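Local atomic coordinates of HTH-type transcriptional regulator PrpR (Mycobacterium tuberculosis, PDB entry 6D2S), a protein that regulates, by activation or repression, transcription of genes for short-chain fatty acid catabolism through the glyoxylate and methylcitrate cycles, and is required for assimilating cholesterol-derived propionate. Residues L39-I53 / P84-V98. Residues are numbered along the deposited sequence; the frame is centred on the assembly and turned at random.
Sequences LDIQLAELMRDRFGI and PGQRAFQIATQLALV. With EDO (1,2-ethanediol), chain H.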
ATOM      1  N   LEU A  39     -12.075  -9.990   5.360  1.00 17.14           N
ATOM      2  CA  LEU A  39     -11.004  -9.994   6.347  1.00 19.38           C
ATOM      3  C   LEU A  39     -11.293  -9.075   7.519  1.00 17.42           C
ATOM      4  O   LEU A  39     -10.681  -9.246   8.578  1.00 17.80           O
ATOM      5  CB  LEU A  39      -9.673  -9.572   5.717  1.00 17.46           C
ATOM      6  CG  LEU A  39      -8.653 -10.613   5.257  1.00 30.40           C
ATOM      7  CD1 LEU A  39      -7.321  -9.896   4.986  1.00 24.91           C
ATOM      8  CD2 LEU A  39      -8.456 -11.753   6.240  1.00 22.18           C
ATOM      9  N   ASP A  40     -12.195  -8.100   7.355  1.00 16.82           N
ATOM     10  CA  ASP A  40     -12.503  -7.215   8.473  1.00 19.80           C
ATOM     11  C   ASP A  40     -13.103  -7.992   9.641  1.00 21.90           C
ATOM     12  O   ASP A  40     -12.709  -7.785  10.797  1.00 20.93           O
ATOM     13  CB  ASP A  40     -13.423  -6.071   8.024  1.00 21.24           C
ATOM     14  CG  ASP A  40     -14.691  -6.545   7.315  1.00 27.56           C
ATOM     15  OD1 ASP A  40     -14.684  -7.610   6.653  1.00 25.88           O
ATOM     16  OD2 ASP A  40     -15.698  -5.812   7.400  1.00 26.38           O
ATOM     17  N   ILE A  41     -14.024  -8.922   9.357  1.00 16.57           N
ATOM     18  CA  ILE A  41     -14.612  -9.736  10.417  1.00 18.59           C
ATOM     19  C   ILE A  41     -13.579 -10.698  10.990  1.00 20.09           C
ATOM     20  O   ILE A  41     -13.535 -10.938  12.202  1.00 21.23           O
ATOM     21  CB  ILE A  41     -15.842 -10.499   9.880  1.00 24.35           C
ATOM     22  CG1 ILE A  41     -16.731  -9.567   9.053  1.00 32.52           C
ATOM     23  CG2 ILE A  41     -16.617 -11.127  11.027  1.00 32.70           C
ATOM     24  CD1 ILE A  41     -17.237  -8.357   9.822  1.00 36.06           C
ATOM     25  N   GLN A  42     -12.767 -11.306  10.121  1.00 18.17           N
ATOM     26  CA  GLN A  42     -11.769 -12.267  10.579  1.00 16.14           C
ATOM     27  C   GLN A  42     -10.713 -11.599  11.450  1.00 19.19           C
ATOM     28  O   GLN A  42     -10.280 -12.166  12.462  1.00 17.11           O
ATOM     29  CB  GLN A  42     -11.115 -12.938   9.373  1.00 16.87           C
ATOM     30  CG  GLN A  42     -12.104 -13.723   8.504  1.00 22.30           C
ATOM     31  CD  GLN A  42     -11.431 -14.271   7.260  1.00 19.54           C
ATOM     32  OE1 GLN A  42     -10.542 -15.113   7.355  1.00 22.23           O
ATOM     33  NE2 GLN A  42     -11.821 -13.765   6.092  1.00 21.97           N
ATOM     34  N   LEU A  43     -10.267 -10.404  11.054  1.00 15.92           N
ATOM     35  CA  LEU A  43      -9.307  -9.665  11.867  1.00 18.51           C
ATOM     36  C   LEU A  43      -9.905  -9.271  13.210  1.00 14.62           C
ATOM     37  O   LEU A  43      -9.205  -9.269  14.228  1.00 16.76           O
ATOM     38  CB  LEU A  43      -8.823  -8.425  11.113  1.00 17.75           C
ATOM     39  CG  LEU A  43      -7.582  -8.690  10.253  1.00 16.02           C
ATOM     40  CD1 LEU A  43      -7.425  -7.622   9.177  1.00 19.30           C
ATOM     41  CD2 LEU A  43      -6.340  -8.727  11.148  1.00 18.39           C
ATOM     42  N   ALA A  44     -11.185  -8.900  13.233  1.00 15.08           N
ATOM     43  CA  ALA A  44     -11.816  -8.573  14.512  1.00 15.49           C
ATOM     44  C   ALA A  44     -11.783  -9.769  15.459  1.00 21.74           C
ATOM     45  O   ALA A  44     -11.566  -9.614  16.668  1.00 21.22           O
ATOM     46  CB  ALA A  44     -13.261  -8.109  14.288  1.00 16.60           C
ATOM     47  N   GLU A  45     -12.008 -10.970  14.923  1.00 18.66           N
ATOM     48  CA  GLU A  45     -11.915 -12.184  15.728  1.00 21.47           C
ATOM     49  C   GLU A  45     -10.493 -12.408  16.227  1.00 20.63           C
ATOM     50  O   GLU A  45     -10.284 -12.722  17.404  1.00 20.38           O
ATOM     51  CB  GLU A  45     -12.397 -13.389  14.911  1.00 25.48           C
ATOM     52  CG  GLU A  45     -12.465 -14.690  15.690  1.00 42.14           C
ATOM     53  CD  GLU A  45     -12.969 -15.849  14.847  1.00 56.18           C
ATOM     54  OE1 GLU A  45     -12.217 -16.831  14.661  1.00 61.64           O
ATOM     55  OE2 GLU A  45     -14.119 -15.775  14.363  1.00 60.81           O
ATOM     56  N   LEU A  46      -9.500 -12.270  15.338  1.00 18.95           N
ATOM     57  CA  LEU A  46      -8.107 -12.413  15.758  1.00 20.39           C
ATOM     58  C   LEU A  46      -7.759 -11.412  16.857  1.00 18.26           C
ATOM     59  O   LEU A  46      -7.126 -11.767  17.862  1.00 18.34           O
ATOM     60  CB  LEU A  46      -7.179 -12.241  14.549  1.00 21.36           C
ATOM     61  CG  LEU A  46      -5.666 -12.300  14.750  1.00 25.18           C
ATOM     62  CD1 LEU A  46      -5.273 -13.606  15.406  1.00 27.41           C
ATOM     63  CD2 LEU A  46      -4.943 -12.136  13.407  1.00 27.55           C
ATOM     64  N   MET A  47      -8.172 -10.153  16.689  1.00 16.42           N
ATOM     65  CA  MET A  47      -7.840  -9.138  17.690  1.00 17.12           C
ATOM     66  C   MET A  47      -8.413  -9.496  19.053  1.00 16.27           C
ATOM     67  O   MET A  47      -7.745  -9.325  20.081  1.00 18.46           O
ATOM     68  CB  MET A  47      -8.347  -7.766  17.239  1.00 16.34           C
ATOM     69  CG  MET A  47      -7.548  -7.204  16.073  1.00 16.91           C
ATOM     70  SD  MET A  47      -5.908  -6.690  16.629  1.00 22.49           S
ATOM     71  CE  MET A  47      -6.174  -4.933  16.865  1.00 27.02           C
ATOM     72  N   ARG A  48      -9.653  -9.994  19.080  1.00 17.03           N
ATOM     73  CA  ARG A  48     -10.272 -10.431  20.328  1.00 18.30           C
ATOM     74  C   ARG A  48      -9.544 -11.638  20.913  1.00 21.85           C
ATOM     75  O   ARG A  48      -9.215 -11.668  22.106  1.00 21.55           O
ATOM     76  CB  ARG A  48     -11.744 -10.768  20.056  1.00 21.42           C
ATOM     77  CG  ARG A  48     -12.619 -10.981  21.252  1.00 37.02           C
ATOM     78  CD  ARG A  48     -14.079 -11.085  20.796  1.00 39.36           C
ATOM     79  NE  ARG A  48     -14.958 -11.451  21.897  1.00 43.83           N
ATOM     80  CZ  ARG A  48     -15.219 -12.701  22.250  1.00 43.40           C
ATOM     81  NH1 ARG A  48     -14.669 -13.705  21.575  1.00 44.09           N
ATOM     82  NH2 ARG A  48     -16.023 -12.944  23.277  1.00 46.22           N
ATOM     83  N   ASP A  49      -9.293 -12.649  20.079  1.00 21.77           N
ATOM     84  CA  ASP A  49      -8.745 -13.917  20.557  1.00 27.31           C
ATOM     85  C   ASP A  49      -7.317 -13.759  21.059  1.00 29.23           C
ATOM     86  O   ASP A  49      -6.947 -14.333  22.090  1.00 29.86           O
ATOM     87  CB  ASP A  49      -8.781 -14.949  19.430  1.00 28.29           C
ATOM     88  CG  ASP A  49     -10.169 -15.511  19.185  1.00 41.22           C
ATOM     89  OD1 ASP A  49     -11.085 -15.233  19.987  1.00 38.97           O
ATOM     90  OD2 ASP A  49     -10.338 -16.234  18.176  1.00 51.27           O
ATOM     91  N   ARG A  50      -6.498 -13.001  20.337  1.00 23.21           N
ATOM     92  CA  ARG A  50      -5.069 -12.930  20.606  1.00 26.88           C
ATOM     93  C   ARG A  50      -4.695 -11.807  21.561  1.00 32.64           C
ATOM     94  O   ARG A  50      -3.761 -11.970  22.355  1.00 29.86           O
ATOM     95  CB  ARG A  50      -4.315 -12.760  19.285  1.00 30.44           C
ATOM     96  CG  ARG A  50      -2.807 -12.860  19.379  1.00 39.83           C
ATOM     97  CD  ARG A  50      -2.177 -12.533  18.035  1.00 50.69           C
ATOM     98  NE  ARG A  50      -0.733 -12.740  18.023  1.00 54.95           N
ATOM     99  CZ  ARG A  50      -0.133 -13.761  17.421  1.00 59.71           C
ATOM    100  NH1 ARG A  50      -0.854 -14.668  16.775  1.00 57.97           N
ATOM    101  NH2 ARG A  50       1.188 -13.867  17.459  1.00 62.77           N
ATOM    102  N   PHE A  51      -5.400 -10.668  21.517  1.00 26.83           N
ATOM    103  CA  PHE A  51      -5.052  -9.516  22.343  1.00 23.56           C
ATOM    104  C   PHE A  51      -6.154  -9.055  23.273  1.00 29.48           C
ATOM    105  O   PHE A  51      -5.905  -8.177  24.107  1.00 35.79           O
ATOM    106  CB  PHE A  51      -4.635  -8.332  21.459  1.00 30.30           C
ATOM    107  CG  PHE A  51      -3.488  -8.639  20.573  1.00 28.71           C
ATOM    108  CD1 PHE A  51      -3.691  -9.014  19.257  1.00 24.91           C
ATOM    109  CD2 PHE A  51      -2.196  -8.598  21.065  1.00 34.84           C
ATOM    110  CE1 PHE A  51      -2.627  -9.324  18.447  1.00 30.94           C
ATOM    111  CE2 PHE A  51      -1.130  -8.905  20.258  1.00 32.83           C
ATOM    112  CZ  PHE A  51      -1.340  -9.273  18.949  1.00 28.27           C
ATOM    113  N   GLY A  52      -7.344  -9.634  23.191  1.00 24.73           N
ATOM    114  CA  GLY A  52      -8.423  -9.113  23.992  1.00 23.78           C
ATOM    115  C   GLY A  52      -8.878  -7.740  23.562  1.00 24.67           C
ATOM    116  O   GLY A  52      -9.527  -7.045  24.343  1.00 26.55           O
ATOM    117  N   ILE A  53      -8.571  -7.334  22.334  1.00 19.08           N
ATOM    118  CA  ILE A  53      -9.021  -6.050  21.816  1.00 18.85           C
ATOM    119  C   ILE A  53     -10.341  -6.258  21.097  1.00 18.78           C
ATOM    120  O   ILE A  53     -10.461  -7.148  20.250  1.00 17.35           O
ATOM    121  CB  ILE A  53      -7.972  -5.433  20.884  1.00 19.48           C
ATOM    122  CG1 ILE A  53      -6.721  -5.075  21.685  1.00 17.78           C
ATOM    123  CG2 ILE A  53      -8.556  -4.212  20.154  1.00 18.43           C
ATOM    124  CD1 ILE A  53      -5.556  -4.718  20.827  1.00 16.92           C
ATOM    125  N   PRO A  84     -15.245  -2.760   3.603  1.00 19.70           N
ATOM    126  CA  PRO A  84     -14.589  -3.857   4.339  1.00 20.11           C
ATOM    127  C   PRO A  84     -13.078  -3.897   4.187  1.00 16.49           C
ATOM    128  O   PRO A  84     -12.365  -4.178   5.162  1.00 14.90           O
ATOM    129  CB  PRO A  84     -15.255  -5.105   3.747  1.00 21.08           C
ATOM    130  CG  PRO A  84     -16.635  -4.627   3.376  1.00 25.05           C
ATOM    131  CD  PRO A  84     -16.423  -3.227   2.845  1.00 20.06           C
ATOM    132  N   GLY A  85     -12.561  -3.607   2.994  1.00 17.11           N
ATOM    133  CA  GLY A  85     -11.120  -3.646   2.812  1.00 18.14           C
ATOM    134  C   GLY A  85     -10.402  -2.615   3.660  1.00 14.25           C
ATOM    135  O   GLY A  85      -9.351  -2.899   4.245  1.00 15.37           O
ATOM    136  N   GLN A  86     -10.950  -1.397   3.730  1.00 13.54           N
ATOM    137  CA  GLN A  86     -10.325  -0.369   4.562  1.00 16.45           C
ATOM    138  C   GLN A  86     -10.568  -0.610   6.045  1.00 17.92           C
ATOM    139  O   GLN A  86      -9.704  -0.286   6.865  1.00 13.71           O
ATOM    140  CB  GLN A  86     -10.820   1.026   4.172  1.00 17.75           C
ATOM    141  CG  GLN A  86      -9.809   1.797   3.326  1.00 23.91           C
ATOM    142  CD  GLN A  86      -8.415   1.853   3.963  1.00 24.03           C
ATOM    143  OE1 GLN A  86      -8.187   2.559   4.954  1.00 22.83           O
ATOM    144  NE2 GLN A  86      -7.480   1.101   3.393  1.00 17.06           N
ATOM    145  N   ARG A  87     -11.730  -1.152   6.418  1.00 16.98           N
ATOM    146  CA  ARG A  87     -11.897  -1.598   7.799  1.00 16.13           C
ATOM    147  C   ARG A  87     -10.793  -2.580   8.178  1.00 16.04           C
ATOM    148  O   ARG A  87     -10.145  -2.440   9.219  1.00 13.34           O
ATOM    149  CB  ARG A  87     -13.274  -2.236   7.992  1.00 17.98           C
ATOM    150  CG  ARG A  87     -14.425  -1.252   7.823  1.00 15.35           C
ATOM    151  CD  ARG A  87     -15.784  -1.925   8.002  1.00 15.05           C
ATOM    152  NE  ARG A  87     -16.872  -0.973   7.778  1.00 20.41           N
ATOM    153  CZ  ARG A  87     -18.146  -1.196   8.097  1.00 23.86           C
ATOM    154  NH1 ARG A  87     -18.496  -2.342   8.668  1.00 18.44           N
ATOM    155  NH2 ARG A  87     -19.069  -0.269   7.861  1.00 22.85           N
ATOM    156  N   ALA A  88     -10.569  -3.590   7.336  1.00 13.00           N
ATOM    157  CA  ALA A  88      -9.498  -4.543   7.600  1.00 14.78           C
ATOM    158  C   ALA A  88      -8.152  -3.838   7.698  1.00 15.52           C
ATOM    159  O   ALA A  88      -7.342  -4.142   8.587  1.00 13.22           O
ATOM    160  CB  ALA A  88      -9.454  -5.604   6.497  1.00 12.44           C
ATOM    161  N   PHE A  89      -7.893  -2.899   6.783  1.00 11.57           N
ATOM    162  CA  PHE A  89      -6.614  -2.185   6.792  1.00 12.03           C
ATOM    163  C   PHE A  89      -6.388  -1.464   8.118  1.00 13.89           C
ATOM    164  O   PHE A  89      -5.287  -1.511   8.686  1.00 12.95           O
ATOM    165  CB  PHE A  89      -6.566  -1.202   5.620  1.00 12.73           C
ATOM    166  CG  PHE A  89      -5.211  -0.602   5.394  1.00 14.26           C
ATOM    167  CD1 PHE A  89      -4.317  -1.195   4.509  1.00 19.63           C
ATOM    168  CD2 PHE A  89      -4.853   0.564   6.034  1.00 15.30           C
ATOM    169  CE1 PHE A  89      -3.074  -0.630   4.282  1.00 22.19           C
ATOM    170  CE2 PHE A  89      -3.604   1.137   5.826  1.00 22.66           C
ATOM    171  CZ  PHE A  89      -2.720   0.541   4.952  1.00 18.39           C
ATOM    172  N   GLN A  90      -7.424  -0.809   8.635  1.00 12.97           N
ATOM    173  CA  GLN A  90      -7.301  -0.120   9.917  1.00 12.33           C
ATOM    174  C   GLN A  90      -7.024  -1.096  11.052  1.00 12.18           C
ATOM    175  O   GLN A  90      -6.206  -0.814  11.933  1.00 13.10           O
ATOM    176  CB  GLN A  90      -8.575   0.670  10.213  1.00 12.36           C
ATOM    177  CG  GLN A  90      -8.804   1.815   9.262  1.00 14.68           C
ATOM    178  CD  GLN A  90      -7.617   2.762   9.215  1.00 17.65           C
ATOM    179  OE1 GLN A  90      -7.151   3.236  10.251  1.00 17.58           O
ATOM    180  NE2 GLN A  90      -7.136   3.055   8.009  1.00 16.84           N
ATOM    181  N   ILE A  91      -7.739  -2.226  11.077  1.00 11.53           N
ATOM    182  CA  ILE A  91      -7.566  -3.188  12.158  1.00 11.15           C
ATOM    183  C   ILE A  91      -6.174  -3.787  12.112  1.00 11.05           C
ATOM    184  O   ILE A  91      -5.516  -3.953  13.149  1.00 12.26           O
ATOM    185  CB  ILE A  91      -8.649  -4.282  12.082  1.00 10.46           C
ATOM    186  CG1 ILE A  91     -10.039  -3.653  12.171  1.00 10.49           C
ATOM    187  CG2 ILE A  91      -8.436  -5.312  13.200  1.00 11.14           C
ATOM    188  CD1 ILE A  91     -11.179  -4.588  11.635  1.00 12.25           C
ATOM    189  N   ALA A  92      -5.696  -4.121  10.910  1.00  9.57           N
ATOM    190  CA  ALA A  92      -4.367  -4.705  10.799  1.00 10.79           C
ATOM    191  C   ALA A  92      -3.282  -3.688  11.129  1.00 11.17           C
ATOM    192  O   ALA A  92      -2.227  -4.061  11.659  1.00 11.79           O
ATOM    193  CB  ALA A  92      -4.168  -5.281   9.383  1.00 11.46           C
ATOM    194  N   THR A  93      -3.529  -2.407  10.847  1.00  9.31           N
ATOM    195  CA  THR A  93      -2.590  -1.370  11.266  1.00 14.07           C
ATOM    196  C   THR A  93      -2.473  -1.338  12.783  1.00 16.50           C
ATOM    197  O   THR A  93      -1.364  -1.332  13.329  1.00 14.14           O
ATOM    198  CB  THR A  93      -3.010  -0.005  10.717  1.00 14.68           C
ATOM    199  OG1 THR A  93      -2.928  -0.020   9.289  1.00 12.80           O
ATOM    200  CG2 THR A  93      -2.064   1.099  11.239  1.00 17.03           C
ATOM    201  N   GLN A  94      -3.615  -1.377  13.487  1.00 12.80           N
ATOM    202  CA  GLN A  94      -3.576  -1.409  14.948  1.00 13.94           C
ATOM    203  C   GLN A  94      -2.954  -2.703  15.463  1.00 13.30           C
ATOM    204  O   GLN A  94      -2.253  -2.695  16.484  1.00 15.59           O
ATOM    205  CB  GLN A  94      -4.987  -1.229  15.524  1.00 18.43           C
ATOM    206  CG  GLN A  94      -4.994  -0.961  17.027  1.00 19.14           C
ATOM    207  CD  GLN A  94      -4.335   0.361  17.353  1.00 21.70           C
ATOM    208  OE1 GLN A  94      -3.548   0.473  18.305  1.00 26.97           O
ATOM    209  NE2 GLN A  94      -4.652   1.378  16.562  1.00 13.97           N
ATOM    210  N   LEU A  95      -3.190  -3.823  14.767  1.00 11.41           N
ATOM    211  CA  LEU A  95      -2.565  -5.087  15.150  1.00 11.35           C
ATOM    212  C   LEU A  95      -1.045  -4.966  15.138  1.00 15.41           C
ATOM    213  O   LEU A  95      -0.360  -5.464  16.043  1.00 17.29           O
ATOM    214  CB  LEU A  95      -3.017  -6.205  14.203  1.00 12.00           C
ATOM    215  CG  LEU A  95      -2.208  -7.517  14.172  1.00 22.33           C
ATOM    216  CD1 LEU A  95      -2.071  -8.134  15.536  1.00 32.29           C
ATOM    217  CD2 LEU A  95      -2.850  -8.522  13.196  1.00 26.32           C
ATOM    218  N   ALA A  96      -0.503  -4.286  14.131  1.00 14.50           N
ATOM    219  CA  ALA A  96       0.938  -4.052  14.101  1.00 13.29           C
ATOM    220  C   ALA A  96       1.375  -3.183  15.268  1.00 14.84           C
ATOM    221  O   ALA A  96       2.377  -3.473  15.924  1.00 16.34           O
ATOM    222  CB  ALA A  96       1.347  -3.396  12.779  1.00 13.30           C
ATOM    223  N   LEU A  97       0.652  -2.093  15.519  1.00 13.75           N
ATOM    224  CA  LEU A  97       1.036  -1.191  16.600  1.00 15.69           C
ATOM    225  C   LEU A  97       1.040  -1.889  17.958  1.00 24.25           C
ATOM    226  O   LEU A  97       1.885  -1.573  18.806  1.00 26.51           O
ATOM    227  CB  LEU A  97       0.100   0.024  16.603  1.00 13.42           C
ATOM    228  CG  LEU A  97       0.253   0.935  15.375  1.00 18.44           C
ATOM    229  CD1 LEU A  97      -0.809   2.047  15.347  1.00 22.34           C
ATOM    230  CD2 LEU A  97       1.655   1.531  15.306  1.00 18.59           C
ATOM    231  N   VAL A  98       0.139  -2.855  18.185  1.00 22.95           N
ATOM    232  CA  VAL A  98       0.027  -3.469  19.511  1.00 22.48           C
ATOM    233  C   VAL A  98       0.749  -4.810  19.602  1.00 23.24           C
ATOM    234  O   VAL A  98       1.222  -5.190  20.680  1.00 27.20           O
ATOM    235  CB  VAL A  98      -1.448  -3.641  19.944  1.00 29.05           C
ATOM    236  CG1 VAL A  98      -2.190  -2.302  19.920  1.00 23.18           C
ATOM    237  CG2 VAL A  98      -2.154  -4.709  19.115  1.00 29.50           C
TER
HETATM  238  C1  EDO H 507     -11.787  -7.490   2.722  1.00 30.45           C
HETATM  239  O1  EDO H 507     -11.331  -8.792   2.963  1.00 27.90           O
HETATM  240  C2  EDO H 507     -12.764  -7.440   1.546  1.00 31.88           C
HETATM  241  O2  EDO H 507     -13.926  -8.178   1.814  1.00 32.32           O
HETATM  242  O   HOH W   1     -16.722  -4.753   9.761  1.00 30.71           O
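Helices 39-51 and 84-98 run nearly parallel, 25° between their directions, closest where the CA atoms of Asp40 and Ala88 lie 4.1 Å apart, and diverge toward their C-terminal ends. They interlock knobs-into-holes; helix 84-98 belongs to the IrrE N-terminal-like domain of PrpR, a family assigned by sequence to a metallopeptidase clan. The strands 54-58, 67-70 and 75-79 of a small mixed sheet come between the two helices in sequence. Where the helices begin, the small Ala88 lets the backbones come close: its CB sits 3.8 Å from Asp40 N and also meets CB of Leu39. The Asp40 side chain runs alongside Pro84, and one water joins its OD2, at 2.8 Å, to NH1 of Arg87; the water lies in the guanidinium plane, at its edge. The other arginine nitrogens bind carbonyls, NE that of Leu82 and NH2 that of His80, which would restrain the group's rotation. O1 of a 1,2-ethanediol, probably from the crystallisation liquor, accepts a hydrogen bond from Leu39 N. Farther along, Leu43 drops into the hole formed by Ala88, Ile91, Ala92 and Leu95, while Phe134 of helix 116-135 also touches the Leu43 side chain. Leu95 returns the favour among Leu43, Leu46, Met47 and Phe51; chi1 of 164° swings its CG away from the backbone N, and CD2 reaches Leu43 CD2 at 4.1 Å. Met47, bent at chi2 and chi3, lays CG against Ile91 CG2 (3.6 Å) and SD against Leu95 CB. At the wider end Ile53 CD1 meets Val98 CG2 tip to tip at 3.8 Å, and Val98 CG2 also stands 4.3 Å above the centre of the Phe51 ring, with Arg50 CG over the opposite face.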